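Local coordinates for protein glutamate--tRNA ligase (Methanothermobacter thermautotrophicus, PDB 3AII) that probably attaches glutamate to the acceptor end of its tRNA in two steps, first activating the amino acid with ATP to form Glu-AMP, at residues R361-E374 with K388-E400. Sequence-based numbering, arbitrary orientation.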
loop_
_atom_site.group_PDB
_atom_site.type_symbol
_atom_site.label_atom_id
_atom_site.label_comp_id
_atom_site.label_asym_id
_atom_site.label_seq_id
_atom_site.Cartn_x
_atom_site.Cartn_y
_atom_site.Cartn_z
ATOM N N ARG A 361 -5.838 9.419 4.644
ATOM C CA ARG A 361 -6.384 10.452 3.763
ATOM C C ARG A 361 -7.863 10.236 3.418
ATOM O O ARG A 361 -8.491 11.093 2.791
ATOM C CB ARG A 361 -5.557 10.510 2.471
ATOM C CG ARG A 361 -4.165 11.060 2.691
ATOM C CD ARG A 361 -3.289 10.847 1.469
ATOM N NE ARG A 361 -3.931 11.306 0.249
ATOM C CZ ARG A 361 -3.571 10.924 -0.972
ATOM N NH1 ARG A 361 -2.574 10.048 -1.140
ATOM N NH2 ARG A 361 -4.208 11.405 -2.025
ATOM N N GLY A 362 -8.409 9.090 3.811
ATOM C CA GLY A 362 -9.800 8.774 3.522
ATOM C C GLY A 362 -10.016 7.952 2.264
ATOM O O GLY A 362 -11.139 7.865 1.754
ATOM N N ILE A 363 -8.954 7.340 1.753
ATOM C CA ILE A 363 -9.131 6.356 0.686
ATOM C C ILE A 363 -9.707 5.065 1.282
ATOM O O ILE A 363 -9.159 4.515 2.242
ATOM C CB ILE A 363 -7.806 6.029 -0.014
ATOM C CG1 ILE A 363 -7.137 7.306 -0.543
ATOM C CG2 ILE A 363 -8.039 5.003 -1.118
ATOM C CD1 ILE A 363 -7.971 8.081 -1.528
ATOM N N ARG A 364 -10.798 4.569 0.707
ATOM C CA ARG A 364 -11.501 3.380 1.211
ATOM C C ARG A 364 -10.862 2.072 0.746
ATOM O O ARG A 364 -10.440 1.959 -0.410
ATOM C CB ARG A 364 -12.955 3.390 0.727
ATOM C CG ARG A 364 -13.811 4.525 1.263
ATOM C CD ARG A 364 -14.461 4.152 2.588
ATOM N NE ARG A 364 -15.562 5.055 2.910
ATOM C CZ ARG A 364 -16.846 4.707 2.909
ATOM N NH1 ARG A 364 -17.770 5.602 3.216
ATOM N NH2 ARG A 364 -17.201 3.462 2.623
ATOM N N PRO A 365 -10.823 1.058 1.619
ATOM C CA PRO A 365 -10.218 -0.198 1.175
ATOM C C PRO A 365 -11.027 -0.839 0.050
ATOM O O PRO A 365 -10.449 -1.540 -0.782
ATOM C CB PRO A 365 -10.224 -1.071 2.440
ATOM C CG PRO A 365 -11.237 -0.445 3.354
ATOM C CD PRO A 365 -11.226 1.033 3.034
ATOM N N GLU A 366 -12.334 -0.588 0.019
ATOM C CA GLU A 366 -13.222 -1.094 -1.024
ATOM C C GLU A 366 -12.804 -0.591 -2.405
ATOM O O GLU A 366 -12.967 -1.285 -3.416
ATOM C CB GLU A 366 -14.664 -0.661 -0.734
ATOM C CG GLU A 366 -15.323 -1.360 0.462
ATOM C CD GLU A 366 -14.827 -0.875 1.825
ATOM O OE1 GLU A 366 -14.370 0.286 1.949
ATOM O OE2 GLU A 366 -14.911 -1.667 2.789
ATOM N N ALA A 367 -12.296 0.644 -2.442
ATOM C CA ALA A 367 -11.820 1.238 -3.693
ATOM C C ALA A 367 -10.602 0.468 -4.199
ATOM O O ALA A 367 -10.476 0.189 -5.395
ATOM C CB ALA A 367 -11.466 2.714 -3.498
ATOM N N ILE A 368 -9.709 0.126 -3.277
ATOM C CA ILE A 368 -8.522 -0.656 -3.614
ATOM C C ILE A 368 -8.909 -2.046 -4.096
ATOM O O ILE A 368 -8.386 -2.537 -5.108
ATOM C CB ILE A 368 -7.582 -0.775 -2.404
ATOM C CG1 ILE A 368 -7.128 0.611 -1.954
ATOM C CG2 ILE A 368 -6.380 -1.638 -2.751
ATOM C CD1 ILE A 368 -6.535 1.442 -3.055
ATOM N N ARG A 369 -9.826 -2.683 -3.376
ATOM C CA ARG A 369 -10.266 -4.017 -3.758
ATOM C C ARG A 369 -10.885 -3.990 -5.148
ATOM O O ARG A 369 -10.579 -4.840 -5.978
ATOM C CB ARG A 369 -11.253 -4.605 -2.744
ATOM C CG ARG A 369 -11.693 -6.026 -3.096
ATOM C CD ARG A 369 -12.572 -6.643 -2.017
ATOM N NE ARG A 369 -11.866 -6.843 -0.753
ATOM C CZ ARG A 369 -11.179 -7.939 -0.434
ATOM N NH1 ARG A 369 -10.583 -8.018 0.743
ATOM N NH2 ARG A 369 -11.078 -8.956 -1.287
ATOM N N LYS A 370 -11.734 -3.002 -5.407
ATOM C CA LYS A 370 -12.409 -2.921 -6.701
ATOM C C LYS A 370 -11.417 -2.733 -7.845
ATOM O O LYS A 370 -11.550 -3.359 -8.897
ATOM C CB LYS A 370 -13.469 -1.810 -6.714
ATOM C CG LYS A 370 -14.142 -1.653 -8.068
ATOM C CD LYS A 370 -15.448 -0.883 -7.998
ATOM C CE LYS A 370 -16.041 -0.721 -9.400
ATOM N NZ LYS A 370 -17.424 -0.169 -9.388
ATOM N N LEU A 371 -10.416 -1.889 -7.623
ATOM C CA LEU A 371 -9.379 -1.641 -8.620
ATOM C C LEU A 371 -8.669 -2.940 -8.971
ATOM O O LEU A 371 -8.582 -3.323 -10.142
ATOM C CB LEU A 371 -8.355 -0.645 -8.084
ATOM C CG LEU A 371 -7.165 -0.417 -9.025
ATOM C CD1 LEU A 371 -7.630 0.227 -10.324
ATOM C CD2 LEU A 371 -6.096 0.426 -8.359
ATOM N N MET A 372 -8.170 -3.626 -7.951
ATOM C CA MET A 372 -7.407 -4.850 -8.185
ATOM C C MET A 372 -8.225 -5.956 -8.830
ATOM O O MET A 372 -7.703 -6.724 -9.641
ATOM C CB MET A 372 -6.767 -5.350 -6.888
ATOM C CG MET A 372 -5.823 -4.331 -6.263
ATOM S SD MET A 372 -4.653 -3.665 -7.459
ATOM C CE MET A 372 -3.573 -2.721 -6.390
ATOM N N VAL A 373 -9.491 -6.053 -8.461
ATOM C CA VAL A 373 -10.370 -7.064 -9.036
ATOM C C VAL A 373 -10.615 -6.796 -10.518
ATOM O O VAL A 373 -10.556 -7.714 -11.336
ATOM C CB VAL A 373 -11.715 -7.141 -8.296
ATOM C CG1 VAL A 373 -12.728 -7.937 -9.108
ATOM C CG2 VAL A 373 -11.521 -7.770 -6.913
ATOM N N GLU A 374 -10.887 -5.542 -10.864
ATOM C CA GLU A 374 -11.197 -5.211 -12.253
ATOM C C GLU A 374 -9.971 -5.312 -13.164
ATOM O O GLU A 374 -10.101 -5.595 -14.351
ATOM C CB GLU A 374 -11.905 -3.849 -12.374
ATOM C CG GLU A 374 -11.008 -2.624 -12.341
ATOM C CD GLU A 374 -11.804 -1.317 -12.338
ATOM O OE1 GLU A 374 -13.050 -1.365 -12.228
ATOM O OE2 GLU A 374 -11.184 -0.238 -12.441
ATOM N N LYS A 388 -6.912 6.918 -11.106
ATOM C CA LYS A 388 -7.768 5.756 -11.230
ATOM C C LYS A 388 -8.312 5.345 -9.860
ATOM O O LYS A 388 -9.487 5.003 -9.716
ATOM C CB LYS A 388 -6.990 4.605 -11.873
ATOM C CG LYS A 388 -7.791 3.340 -12.050
ATOM C CD LYS A 388 -9.100 3.605 -12.754
ATOM C CE LYS A 388 -9.863 2.312 -12.961
ATOM N NZ LYS A 388 -11.327 2.537 -13.081
ATOM N N ILE A 389 -7.455 5.382 -8.852
ATOM C CA ILE A 389 -7.886 5.004 -7.514
ATOM C C ILE A 389 -8.837 6.085 -6.983
ATOM O O ILE A 389 -9.859 5.783 -6.353
ATOM C CB ILE A 389 -6.686 4.836 -6.568
ATOM C CG1 ILE A 389 -5.853 3.615 -6.977
ATOM C CG2 ILE A 389 -7.145 4.697 -5.117
ATOM C CD1 ILE A 389 -4.558 3.488 -6.214
ATOM N N TYR A 390 -8.516 7.341 -7.268
ATOM C CA TYR A 390 -9.337 8.447 -6.785
ATOM C C TYR A 390 -10.734 8.384 -7.390
ATOM O O TYR A 390 -11.726 8.682 -6.721
ATOM C CB TYR A 390 -8.696 9.800 -7.112
ATOM C CG TYR A 390 -7.346 10.035 -6.464
ATOM C CD1 TYR A 390 -6.976 9.357 -5.312
ATOM C CD2 TYR A 390 -6.458 10.969 -6.988
ATOM C CE1 TYR A 390 -5.749 9.573 -4.716
ATOM C CE2 TYR A 390 -5.227 11.195 -6.394
ATOM C CZ TYR A 390 -4.880 10.496 -5.258
ATOM O OH TYR A 390 -3.666 10.718 -4.656
ATOM N N GLY A 391 -10.806 8.012 -8.662
ATOM C CA GLY A 391 -12.080 7.872 -9.340
ATOM C C GLY A 391 -12.999 6.872 -8.664
ATOM O O GLY A 391 -14.197 7.122 -8.504
ATOM N N LEU A 392 -12.442 5.733 -8.262
ATOM C CA LEU A 392 -13.221 4.712 -7.582
ATOM C C LEU A 392 -13.616 5.183 -6.193
ATOM O O LEU A 392 -14.738 4.946 -5.736
ATOM C CB LEU A 392 -12.418 3.413 -7.479
ATOM C CG LEU A 392 -12.233 2.660 -8.794
ATOM C CD1 LEU A 392 -11.231 1.535 -8.593
ATOM C CD2 LEU A 392 -13.567 2.123 -9.288
ATOM N N ASN A 393 -12.681 5.834 -5.516
ATOM C CA ASN A 393 -12.958 6.338 -4.178
ATOM C C ASN A 393 -14.015 7.434 -4.200
ATOM O O ASN A 393 -14.901 7.488 -3.337
ATOM C CB ASN A 393 -11.684 6.877 -3.530
ATOM C CG ASN A 393 -11.767 6.856 -2.030
ATOM O OD1 ASN A 393 -12.007 5.800 -1.436
ATOM N ND2 ASN A 393 -11.591 8.018 -1.399
ATOM N N ARG A 394 -13.911 8.314 -5.188
ATOM C CA ARG A 394 -14.866 9.410 -5.343
ATOM C C ARG A 394 -16.291 8.872 -5.515
ATOM O O ARG A 394 -17.231 9.383 -4.912
ATOM C CB ARG A 394 -14.464 10.285 -6.528
ATOM C CG ARG A 394 -15.383 11.478 -6.773
ATOM C CD ARG A 394 -14.870 12.327 -7.945
ATOM N NE ARG A 394 -13.500 12.780 -7.715
ATOM C CZ ARG A 394 -12.433 12.349 -8.388
ATOM N NH1 ARG A 394 -11.226 12.823 -8.083
ATOM N NH2 ARG A 394 -12.564 11.462 -9.368
ATOM N N SER A 395 -16.442 7.813 -6.307
ATOM C CA SER A 395 -17.748 7.196 -6.498
ATOM C C SER A 395 -18.360 6.740 -5.184
ATOM O O SER A 395 -19.575 6.811 -5.003
ATOM C CB SER A 395 -17.671 6.051 -7.506
ATOM O OG SER A 395 -17.317 6.578 -8.772
ATOM N N ILE A 396 -17.517 6.295 -4.261
ATOM C CA ILE A 396 -17.992 5.914 -2.938
ATOM C C ILE A 396 -18.292 7.138 -2.071
ATOM O O ILE A 396 -19.380 7.268 -1.521
ATOM C CB ILE A 396 -16.977 5.023 -2.210
ATOM C CG1 ILE A 396 -16.761 3.723 -2.990
ATOM C CG2 ILE A 396 -17.461 4.727 -0.785
ATOM C CD1 ILE A 396 -15.614 2.889 -2.456
ATOM N N LEU A 397 -17.321 8.034 -1.945
ATOM C CA LEU A 397 -17.471 9.169 -1.049
ATOM C C LEU A 397 -18.574 10.133 -1.488
ATOM O O LEU A 397 -19.248 10.738 -0.653
ATOM C CB LEU A 397 -16.147 9.924 -0.903
ATOM C CG LEU A 397 -15.011 9.174 -0.224
ATOM C CD1 LEU A 397 -13.817 10.115 -0.008
ATOM C CD2 LEU A 397 -15.511 8.601 1.091
ATOM N N GLU A 398 -18.765 10.301 -2.792
ATOM C CA GLU A 398 -19.692 11.340 -3.233
ATOM C C GLU A 398 -21.127 10.998 -2.861
ATOM O O GLU A 398 -21.997 11.861 -2.905
ATOM C CB GLU A 398 -19.561 11.637 -4.732
ATOM C CG GLU A 398 -20.125 10.570 -5.628
ATOM C CD GLU A 398 -19.767 10.801 -7.083
ATOM O OE1 GLU A 398 -19.111 11.827 -7.382
ATOM O OE2 GLU A 398 -20.141 9.954 -7.922
ATOM N N GLU A 399 -21.369 9.753 -2.469
ATOM C CA GLU A 399 -22.728 9.340 -2.138
ATOM C C GLU A 399 -23.057 9.485 -0.661
ATOM O O GLU A 399 -24.213 9.337 -0.266
ATOM C CB GLU A 399 -22.989 7.901 -2.590
ATOM C CG GLU A 399 -23.043 7.735 -4.103
ATOM C CD GLU A 399 -24.029 8.686 -4.768
ATOM O OE1 GLU A 399 -23.848 8.985 -5.969
ATOM O OE2 GLU A 399 -24.980 9.140 -4.094
ATOM N N GLU A 400 -22.057 9.774 0.164
ATOM C CA GLU A 400 -22.310 9.799 1.598
ATOM C C GLU A 400 -21.556 10.859 2.391
ATOM O O GLU A 400 -21.950 11.176 3.510
ATOM C CB GLU A 400 -22.038 8.425 2.209
ATOM C CG GLU A 400 -20.586 7.985 2.124
ATOM C CD GLU A 400 -20.355 6.635 2.779
ATOM O OE1 GLU A 400 -20.297 5.618 2.053
ATOM O OE2 GLU A 400 -20.230 6.590 4.021
#
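Asn-393 turns its side-chain amide to the turn that leads into helix 365-374 and holds it at two points. OD1 accepts a nearly straight bond (172°) from the backbone N of Arg-364, the N-cap residue, at 2.8 Å, while ND2 donates to Gly-362 O at 3.2 Å and is also hydrogen-bonded with His-552 NE2. With CG roughly anti to the backbone N (chi1 -156°), the amide points to this turn. With an alanine here, the N-H of Arg-364 and the carbonyl of Gly-362 would probably lose these mates, weakening the hold on the turn. Alongside, the packing is tight: Leu-371 CD2 presses on Ile-389 CG1 at 3.5 Å, and Leu-392 is a knob among Ala-367, Lys-370, Leu-371 and Glu-374. The axes of helix segments 365-374 and 388-397 run 128° apart in their N-to-C directions, with helix 111-126 packed against Ile-368. Buried Arg-361 NH2 reaches Tyr-390 OH edge-on (2.8 Å) and also binds Ala-551 O. The solvent side is looser and charged. In one of its two conformers, Arg-364 NH1 forms a salt bridge with Glu-400 OE2 at the guanidinium edge, the carboxylate turned nearly perpendicular, with Ile-396 CG2 over one face; at the other end Glu-374 OE2 meets Lys-388 NZ (2.9 Å), a weak hydrogen bond within a salt bridge. Directional bonds thus fix the turn beside an apolar seam, and outside bonds of Asn-393 and Arg-361 join both segments to strand 546-552.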